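Local structure of RagB/SusD domain protein (Flavobacterium johnsoniae, 5J90) at residues Y112-V124 with M161-R175. The protein binds chitin as a SusD homolog and probably serves chitin utilisation at the outer membrane. Sequence-based numbering, arbitrary orientation.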
ATOM      1  N   TYR A 112     -38.534 -10.933   8.554  1.00 22.98           N
ATOM      2  CA  TYR A 112     -38.676  -9.737   9.376  1.00 23.50           C
ATOM      3  C   TYR A 112     -37.545  -8.781   9.035  1.00 19.63           C
ATOM      4  O   TYR A 112     -36.604  -8.611   9.815  1.00 17.55           O
ATOM      5  CB  TYR A 112     -38.646 -10.093  10.861  1.00 22.20           C
ATOM      6  CG  TYR A 112     -39.713 -11.089  11.252  1.00 30.28           C
ATOM      7  CD1 TYR A 112     -39.436 -12.450  11.301  1.00 32.21           C
ATOM      8  CD2 TYR A 112     -41.001 -10.669  11.560  1.00 33.67           C
ATOM      9  CE1 TYR A 112     -40.416 -13.367  11.656  1.00 36.85           C
ATOM     10  CE2 TYR A 112     -41.984 -11.575  11.914  1.00 36.27           C
ATOM     11  CZ  TYR A 112     -41.686 -12.920  11.961  1.00 39.30           C
ATOM     12  OH  TYR A 112     -42.667 -13.822  12.313  1.00 47.00           O
ATOM     13  N   ASP A 113     -37.643  -8.163   7.865  1.00 16.87           N
ATOM     14  CA  ASP A 113     -36.517  -7.416   7.315  1.00 14.93           C
ATOM     15  C   ASP A 113     -36.148  -6.149   8.089  1.00 17.60           C
ATOM     16  O   ASP A 113     -35.053  -5.622   7.903  1.00 16.14           O
ATOM     17  CB  ASP A 113     -36.708  -7.140   5.821  1.00 17.18           C
ATOM     18  CG  ASP A 113     -36.436  -8.371   4.965  1.00 19.67           C
ATOM     19  OD1 ASP A 113     -35.512  -9.144   5.304  1.00 22.26           O
ATOM     20  OD2 ASP A 113     -37.145  -8.571   3.956  1.00 25.25           O
ATOM     21  N   GLN A 114     -37.028  -5.664   8.964  1.00 14.95           N
ATOM     22  CA  GLN A 114     -36.651  -4.535   9.804  1.00 13.59           C
ATOM     23  C   GLN A 114     -35.554  -4.963  10.779  1.00 15.96           C
ATOM     24  O   GLN A 114     -34.579  -4.236  10.992  1.00 14.02           O
ATOM     25  CB  GLN A 114     -37.859  -3.922  10.539  1.00 16.28           C
ATOM     26  CG  GLN A 114     -38.409  -4.726  11.719  1.00 21.22           C
ATOM     27  CD  GLN A 114     -39.389  -5.813  11.307  1.00 20.68           C
ATOM     28  OE1 GLN A 114     -39.190  -6.508  10.313  1.00 22.08           O
ATOM     29  NE2 GLN A 114     -40.463  -5.959  12.078  1.00 25.33           N
ATOM     30  N   PHE A 115     -35.689  -6.158  11.343  1.00 13.68           N
ATOM     31  CA  PHE A 115     -34.668  -6.671  12.254  1.00 14.02           C
ATOM     32  C   PHE A 115     -33.390  -7.045  11.502  1.00 13.40           C
ATOM     33  O   PHE A 115     -32.286  -6.849  12.013  1.00 12.24           O
ATOM     34  CB  PHE A 115     -35.195  -7.858  13.065  1.00 14.99           C
ATOM     35  CG  PHE A 115     -36.277  -7.486  14.042  1.00 16.51           C
ATOM     36  CD1 PHE A 115     -35.982  -6.751  15.178  1.00 23.35           C
ATOM     37  CD2 PHE A 115     -37.587  -7.870  13.823  1.00 25.39           C
ATOM     38  CE1 PHE A 115     -36.976  -6.404  16.078  1.00 26.25           C
ATOM     39  CE2 PHE A 115     -38.588  -7.526  14.717  1.00 26.29           C
ATOM     40  CZ  PHE A 115     -38.281  -6.792  15.842  1.00 28.00           C
ATOM     41  N   TYR A 116     -33.540  -7.578  10.295  1.00 12.01           N
ATOM     42  CA  TYR A 116     -32.380  -7.869   9.457  1.00 11.97           C
ATOM     43  C   TYR A 116     -31.599  -6.580   9.185  1.00 12.53           C
ATOM     44  O   TYR A 116     -30.385  -6.530   9.362  1.00 11.37           O
ATOM     45  CB  TYR A 116     -32.818  -8.533   8.153  1.00 13.78           C
ATOM     46  CG  TYR A 116     -31.705  -8.773   7.151  1.00 12.55           C
ATOM     47  CD1 TYR A 116     -30.508  -9.373   7.534  1.00 13.43           C
ATOM     48  CD2 TYR A 116     -31.863  -8.423   5.818  1.00 16.12           C
ATOM     49  CE1 TYR A 116     -29.495  -9.605   6.609  1.00 14.38           C
ATOM     50  CE2 TYR A 116     -30.861  -8.651   4.888  1.00 15.79           C
ATOM     51  CZ  TYR A 116     -29.679  -9.237   5.292  1.00 14.07           C
ATOM     52  OH  TYR A 116     -28.677  -9.462   4.369  1.00 16.91           O
ATOM     53  N   ALA A 117     -32.296  -5.538   8.755  1.00 11.75           N
ATOM     54  CA  ALA A 117     -31.664  -4.245   8.502  1.00 11.34           C
ATOM     55  C   ALA A 117     -30.902  -3.718   9.717  1.00 11.12           C
ATOM     56  O   ALA A 117     -29.751  -3.287   9.604  1.00 11.71           O
ATOM     57  CB  ALA A 117     -32.705  -3.227   8.054  1.00 11.80           C
ATOM     58  N   LEU A 118     -31.532  -3.758  10.888  1.00 11.45           N
ATOM     59  CA  LEU A 118     -30.892  -3.253  12.090  1.00 10.42           C
ATOM     60  C   LEU A 118     -29.656  -4.088  12.424  1.00 10.12           C
ATOM     61  O   LEU A 118     -28.626  -3.544  12.850  1.00 10.97           O
ATOM     62  CB  LEU A 118     -31.881  -3.211  13.266  1.00 11.93           C
ATOM     63  CG  LEU A 118     -32.960  -2.146  13.059  1.00 11.23           C
ATOM     64  CD1 LEU A 118     -34.183  -2.431  13.933  1.00 13.86           C
ATOM     65  CD2 LEU A 118     -32.413  -0.753  13.353  1.00 12.96           C
ATOM     66  N   SER A 119     -29.745  -5.402  12.220  1.00 11.05           N
ATOM     67  CA  SER A 119     -28.601  -6.278  12.482  1.00 10.70           C
ATOM     68  C   SER A 119     -27.429  -5.937  11.562  1.00 10.61           C
ATOM     69  O   SER A 119     -26.276  -6.009  11.993  1.00 10.06           O
ATOM     70  CB  SER A 119     -28.967  -7.770  12.375  1.00 11.43           C
ATOM     71  OG  SER A 119     -29.075  -8.205  11.032  1.00 12.67           O
ATOM     72  N   LEU A 120     -27.719  -5.546  10.320  1.00 10.44           N
ATOM     73  CA  LEU A 120     -26.658  -5.177   9.378  1.00 10.13           C
ATOM     74  C   LEU A 120     -25.921  -3.915   9.819  1.00  9.65           C
ATOM     75  O   LEU A 120     -24.694  -3.823   9.714  1.00  9.34           O
ATOM     76  CB  LEU A 120     -27.217  -4.992   7.965  1.00 10.49           C
ATOM     77  CG  LEU A 120     -27.656  -6.268   7.242  1.00  9.71           C
ATOM     78  CD1 LEU A 120     -28.287  -5.914   5.906  1.00 11.70           C
ATOM     79  CD2 LEU A 120     -26.467  -7.213   7.058  1.00 12.17           C
ATOM     80  N   ILE A 121     -26.663  -2.925  10.304  1.00  9.65           N
ATOM     81  CA  ILE A 121     -26.034  -1.697  10.771  1.00  8.73           C
ATOM     82  C   ILE A 121     -25.118  -1.979  11.962  1.00  9.62           C
ATOM     83  O   ILE A 121     -23.971  -1.522  12.007  1.00  9.52           O
ATOM     84  CB  ILE A 121     -27.082  -0.618  11.117  1.00  9.94           C
ATOM     85  CG1 ILE A 121     -27.924  -0.303   9.879  1.00 10.24           C
ATOM     86  CG2 ILE A 121     -26.403   0.639  11.646  1.00 10.45           C
ATOM     87  CD1 ILE A 121     -29.139   0.599  10.174  1.00 11.39           C
ATOM     88  N   LEU A 122     -25.615  -2.744  12.929  1.00  9.94           N
ATOM     89  CA  LEU A 122     -24.796  -3.129  14.075  1.00  9.99           C
ATOM     90  C   LEU A 122     -23.600  -3.984  13.663  1.00  8.79           C
ATOM     91  O   LEU A 122     -22.508  -3.848  14.220  1.00 10.01           O
ATOM     92  CB  LEU A 122     -25.644  -3.879  15.102  1.00 13.53           C
ATOM     93  CG  LEU A 122     -26.381  -2.988  16.084  1.00 16.79           C
ATOM     94  CD1 LEU A 122     -27.357  -3.833  16.891  1.00 17.68           C
ATOM     95  CD2 LEU A 122     -25.380  -2.287  16.992  1.00 15.76           C
ATOM     96  N   LYS A 123     -23.820  -4.871  12.695  1.00  9.54           N
ATOM     97  CA  LYS A 123     -22.762  -5.722  12.165  1.00 10.07           C
ATOM     98  C   LYS A 123     -21.619  -4.870  11.609  1.00  9.22           C
ATOM     99  O   LYS A 123     -20.449  -5.099  11.945  1.00  9.72           O
ATOM    100  CB  LYS A 123     -23.315  -6.625  11.066  1.00  9.81           C
ATOM    101  CG  LYS A 123     -22.310  -7.596  10.463  1.00 10.39           C
ATOM    102  CD  LYS A 123     -22.917  -8.246   9.225  1.00 10.28           C
ATOM    103  CE  LYS A 123     -22.026  -9.353   8.655  1.00 10.86           C
ATOM    104  NZ  LYS A 123     -22.575  -9.863   7.375  1.00 11.97           N
ATOM    105  N   VAL A 124     -21.955  -3.892  10.773  1.00  8.98           N
ATOM    106  CA  VAL A 124     -20.926  -3.049  10.180  1.00  9.39           C
ATOM    107  C   VAL A 124     -20.242  -2.206  11.269  1.00  8.29           C
ATOM    108  O   VAL A 124     -19.017  -2.041  11.259  1.00  8.09           O
ATOM    109  CB  VAL A 124     -21.501  -2.186   9.050  1.00  8.01           C
ATOM    110  CG1 VAL A 124     -20.443  -1.207   8.534  1.00  9.43           C
ATOM    111  CG2 VAL A 124     -22.006  -3.081   7.917  1.00  9.34           C
ATOM    112  N   MET A 161     -19.506  -4.156   3.177  1.00  8.31           N
ATOM    113  CA  MET A 161     -20.069  -3.289   4.207  1.00  8.63           C
ATOM    114  C   MET A 161     -20.879  -2.149   3.594  1.00  7.39           C
ATOM    115  O   MET A 161     -21.969  -1.834   4.076  1.00  8.97           O
ATOM    116  CB  MET A 161     -18.980  -2.770   5.151  1.00  8.16           C
ATOM    117  CG  MET A 161     -18.348  -3.871   6.004  1.00  8.78           C
ATOM    118  SD  MET A 161     -17.222  -3.267   7.270  1.00  9.67           S
ATOM    119  CE  MET A 161     -15.983  -2.363   6.332  1.00 11.96           C
ATOM    120  N   PHE A 162     -20.378  -1.534   2.529  1.00  7.93           N
ATOM    121  CA  PHE A 162     -21.147  -0.479   1.867  1.00  8.09           C
ATOM    122  C   PHE A 162     -22.466  -1.030   1.330  1.00  9.57           C
ATOM    123  O   PHE A 162     -23.492  -0.347   1.394  1.00  9.40           O
ATOM    124  CB  PHE A 162     -20.345   0.139   0.713  1.00  8.73           C
ATOM    125  CG  PHE A 162     -19.195   1.028   1.147  1.00  8.24           C
ATOM    126  CD1 PHE A 162     -19.387   2.084   2.035  1.00  9.45           C
ATOM    127  CD2 PHE A 162     -17.926   0.833   0.619  1.00  8.61           C
ATOM    128  CE1 PHE A 162     -18.332   2.916   2.409  1.00  9.22           C
ATOM    129  CE2 PHE A 162     -16.866   1.651   0.989  1.00  9.14           C
ATOM    130  CZ  PHE A 162     -17.069   2.701   1.890  1.00  7.95           C
ATOM    131  N   ALA A 163     -22.447  -2.258   0.803  1.00  9.00           N
ATOM    132  CA  ALA A 163     -23.666  -2.873   0.255  1.00  9.42           C
ATOM    133  C   ALA A 163     -24.653  -3.243   1.359  1.00 10.41           C
ATOM    134  O   ALA A 163     -25.865  -3.128   1.179  1.00 10.20           O
ATOM    135  CB  ALA A 163     -23.322  -4.114  -0.586  1.00 10.30           C
ATOM    136  N   GLU A 164     -24.132  -3.695   2.494  1.00  9.19           N
ATOM    137  CA  GLU A 164     -24.975  -3.981   3.652  1.00 10.06           C
ATOM    138  C   GLU A 164     -25.650  -2.712   4.160  1.00  8.74           C
ATOM    139  O   GLU A 164     -26.841  -2.719   4.485  1.00  9.74           O
ATOM    140  CB  GLU A 164     -24.157  -4.659   4.743  1.00 10.25           C
ATOM    141  CG  GLU A 164     -23.819  -6.098   4.376  1.00 10.05           C
ATOM    142  CD  GLU A 164     -22.774  -6.732   5.281  1.00 12.46           C
ATOM    143  OE1 GLU A 164     -22.011  -5.989   5.946  1.00 12.83           O
ATOM    144  OE2 GLU A 164     -22.714  -7.985   5.318  1.00 12.45           O
ATOM    145  N   LEU A 165     -24.906  -1.615   4.230  1.00  9.64           N
ATOM    146  CA  LEU A 165     -25.533  -0.352   4.593  1.00  9.78           C
ATOM    147  C   LEU A 165     -26.584   0.076   3.562  1.00  9.57           C
ATOM    148  O   LEU A 165     -27.623   0.618   3.942  1.00  9.73           O
ATOM    149  CB  LEU A 165     -24.485   0.738   4.808  1.00  9.48           C
ATOM    150  CG  LEU A 165     -23.529   0.487   5.981  1.00  8.30           C
ATOM    151  CD1 LEU A 165     -22.534   1.631   6.087  1.00 11.32           C
ATOM    152  CD2 LEU A 165     -24.282   0.302   7.287  1.00 11.56           C
ATOM    153  N   ASP A 166     -26.331  -0.164   2.271  1.00  8.95           N
ATOM    154  CA  ASP A 166     -27.342   0.119   1.238  1.00  9.56           C
ATOM    155  C   ASP A 166     -28.636  -0.639   1.527  1.00 11.33           C
ATOM    156  O   ASP A 166     -29.722  -0.062   1.482  1.00 11.42           O
ATOM    157  CB  ASP A 166     -26.861  -0.287  -0.164  1.00 10.40           C
ATOM    158  CG  ASP A 166     -25.753   0.595  -0.700  1.00 11.56           C
ATOM    159  OD1 ASP A 166     -25.596   1.746  -0.231  1.00 11.47           O
ATOM    160  OD2 ASP A 166     -25.051   0.115  -1.625  1.00 13.11           O
ATOM    161  N   THR A 167     -28.512  -1.930   1.811  1.00  9.96           N
ATOM    162  CA  THR A 167     -29.674  -2.774   2.093  1.00 11.61           C
ATOM    163  C   THR A 167     -30.442  -2.270   3.316  1.00 12.05           C
ATOM    164  O   THR A 167     -31.671  -2.108   3.270  1.00 12.62           O
ATOM    165  CB  THR A 167     -29.232  -4.221   2.313  1.00 12.26           C
ATOM    166  OG1 THR A 167     -28.648  -4.720   1.101  1.00 14.45           O
ATOM    167  CG2 THR A 167     -30.414  -5.103   2.700  1.00 15.54           C
ATOM    168  N   ALA A 168     -29.720  -1.991   4.399  1.00 10.52           N
ATOM    169  CA  ALA A 168     -30.345  -1.522   5.635  1.00 10.96           C
ATOM    170  C   ALA A 168     -31.052  -0.177   5.467  1.00 10.94           C
ATOM    171  O   ALA A 168     -32.185   0.012   5.931  1.00 11.63           O
ATOM    172  CB  ALA A 168     -29.315  -1.435   6.745  1.00 10.95           C
ATOM    173  N   VAL A 169     -30.381   0.764   4.815  1.00 10.97           N
ATOM    174  CA  VAL A 169     -30.948   2.091   4.602  1.00 11.66           C
ATOM    175  C   VAL A 169     -32.210   2.035   3.742  1.00 11.90           C
ATOM    176  O   VAL A 169     -33.208   2.696   4.050  1.00 12.05           O
ATOM    177  CB  VAL A 169     -29.902   3.055   3.988  1.00 11.18           C
ATOM    178  CG1 VAL A 169     -30.573   4.314   3.459  1.00 14.21           C
ATOM    179  CG2 VAL A 169     -28.848   3.414   5.026  1.00 13.60           C
ATOM    180  N   ALA A 170     -32.186   1.238   2.680  1.00 11.90           N
ATOM    181  CA  ALA A 170     -33.357   1.133   1.808  1.00 12.62           C
ATOM    182  C   ALA A 170     -34.536   0.520   2.554  1.00 13.67           C
ATOM    183  O   ALA A 170     -35.660   1.014   2.455  1.00 14.14           O
ATOM    184  CB  ALA A 170     -33.022   0.317   0.576  1.00 13.26           C
ATOM    185  N   GLU A 171     -34.284  -0.538   3.314  1.00 12.40           N
ATOM    186  CA  GLU A 171     -35.350  -1.242   4.025  1.00 14.41           C
ATOM    187  C   GLU A 171     -36.004  -0.356   5.082  1.00 13.61           C
ATOM    188  O   GLU A 171     -37.238  -0.247   5.142  1.00 14.51           O
ATOM    189  CB  GLU A 171     -34.822  -2.534   4.662  1.00 14.10           C
ATOM    190  CG  GLU A 171     -35.873  -3.310   5.448  1.00 15.32           C
ATOM    191  CD  GLU A 171     -36.976  -3.877   4.571  1.00 22.11           C
ATOM    192  OE1 GLU A 171     -36.683  -4.263   3.421  1.00 22.68           O
ATOM    193  OE2 GLU A 171     -38.135  -3.941   5.035  1.00 20.52           O
ATOM    194  N   LEU A 172     -35.197   0.286   5.918  1.00 12.05           N
ATOM    195  CA  LEU A 172     -35.761   1.118   6.978  1.00 12.95           C
ATOM    196  C   LEU A 172     -36.422   2.380   6.424  1.00 13.40           C
ATOM    197  O   LEU A 172     -37.445   2.832   6.947  1.00 13.58           O
ATOM    198  CB  LEU A 172     -34.711   1.478   8.024  1.00 12.35           C
ATOM    199  CG  LEU A 172     -34.174   0.290   8.820  1.00 12.76           C
ATOM    200  CD1 LEU A 172     -33.114   0.768   9.793  1.00 13.44           C
ATOM    201  CD2 LEU A 172     -35.300  -0.453   9.552  1.00 12.84           C
ATOM    202  N   THR A 173     -35.848   2.957   5.372  1.00 12.26           N
ATOM    203  CA  THR A 173     -36.418   4.157   4.768  1.00 13.95           C
ATOM    204  C   THR A 173     -37.792   3.846   4.173  1.00 14.09           C
ATOM    205  O   THR A 173     -38.719   4.651   4.291  1.00 15.43           O
ATOM    206  CB  THR A 173     -35.483   4.764   3.710  1.00 12.70           C
ATOM    207  OG1 THR A 173     -34.276   5.201   4.350  1.00 13.78           O
ATOM    208  CG2 THR A 173     -36.148   5.953   3.039  1.00 14.87           C
ATOM    209  N   LYS A 174     -37.926   2.673   3.565  1.00 14.56           N
ATOM    210  CA  LYS A 174     -39.218   2.215   3.049  1.00 17.06           C
ATOM    211  C   LYS A 174     -40.278   2.203   4.156  1.00 19.23           C
ATOM    212  O   LYS A 174     -41.395   2.711   3.980  1.00 17.83           O
ATOM    213  CB  LYS A 174     -39.065   0.816   2.445  1.00 18.71           C
ATOM    214  CG  LYS A 174     -40.355   0.179   1.969  1.00 21.78           C
ATOM    215  CD  LYS A 174     -40.089  -1.205   1.397  1.00 24.27           C
ATOM    216  CE  LYS A 174     -39.676  -2.182   2.486  1.00 28.30           C
ATOM    217  NZ  LYS A 174     -39.431  -3.551   1.938  1.00 41.57           N
ATOM    218  N   ARG A 175     -39.923   1.645   5.309  1.00 15.60           N
ATOM    219  CA  ARG A 175     -40.857   1.560   6.428  1.00 14.94           C
ATOM    220  C   ARG A 175     -41.182   2.925   7.018  1.00 19.42           C
ATOM    221  O   ARG A 175     -42.327   3.191   7.388  1.00 19.27           O
ATOM    222  CB  ARG A 175     -40.316   0.601   7.489  1.00 17.13           C
ATOM    223  CG  ARG A 175     -40.259  -0.825   6.974  1.00 17.64           C
ATOM    224  CD  ARG A 175     -39.551  -1.767   7.928  1.00 17.85           C
ATOM    225  NE  ARG A 175     -39.416  -3.085   7.326  1.00 18.20           N
ATOM    226  CZ  ARG A 175     -40.183  -4.132   7.614  1.00 19.50           C
ATOM    227  NH1 ARG A 175     -41.135  -4.034   8.536  1.00 22.77           N
ATOM    228  NH2 ARG A 175     -39.977  -5.282   6.990  1.00 22.45           N
TER
HETATM  229  O   HOH W   1     -38.019  -6.200   2.540  1.00 29.29           O
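Lys123 and Glu164 form the one direct salt bridge between segments 112-124 and 161-175, which lie on helices 113-134 and 154-177. Lys123 NZ donates to Glu164 OE2 over 2.8 Å, meeting it on the syn side but 32° out of the carboxylate plane. The lysine chain is extended throughout, with CG anti to the backbone N (chi1 -178°), which carries the ammonium across the glutamate at about a right angle. Glu164 OE1 is hydrogen-bonded to Tyr139 OH, so each carboxylate oxygen has a partner. The Tyr139 ring also makes a cation-pi contact with Lys123, a second partner for the ammonium.

At the other end, Glu171 bends at chi2 and brings its CD to 3.5 Å from Asp113 CB. Glu171 OE2 takes two bonds from Arg175, gripped side-on by NE at 2.8 Å and NH2 at 3.0 Å, while OE1 accepts from Lys174 NZ. A water donates to Asp113 OD2, accepts from Lys174 NZ and lies unusually close to Glu171 OE1, and so appears to bridge two carboxylates that would otherwise probably repel each other; Asp113 OD1 is bonded to Gly110 N. The Arg175 guanidinium, whose NH1 pairs with Glu180, lies with one face over Gln114 CB.

Between these polar ends the helices come close where small residues meet. Ala168 CB sits 3.4 Å from Ala117 O and 3.6 Å from Ile121 CG1, while Leu172 CD1 reaches Ile121 CD1 tip to tip. Helix 196-213 backs this layer through Leu165 and Leu172. Such close, roughly antiparallel packing of helices (143° between directions) is consistent with the TPR-like helical scaffold of the SusD family.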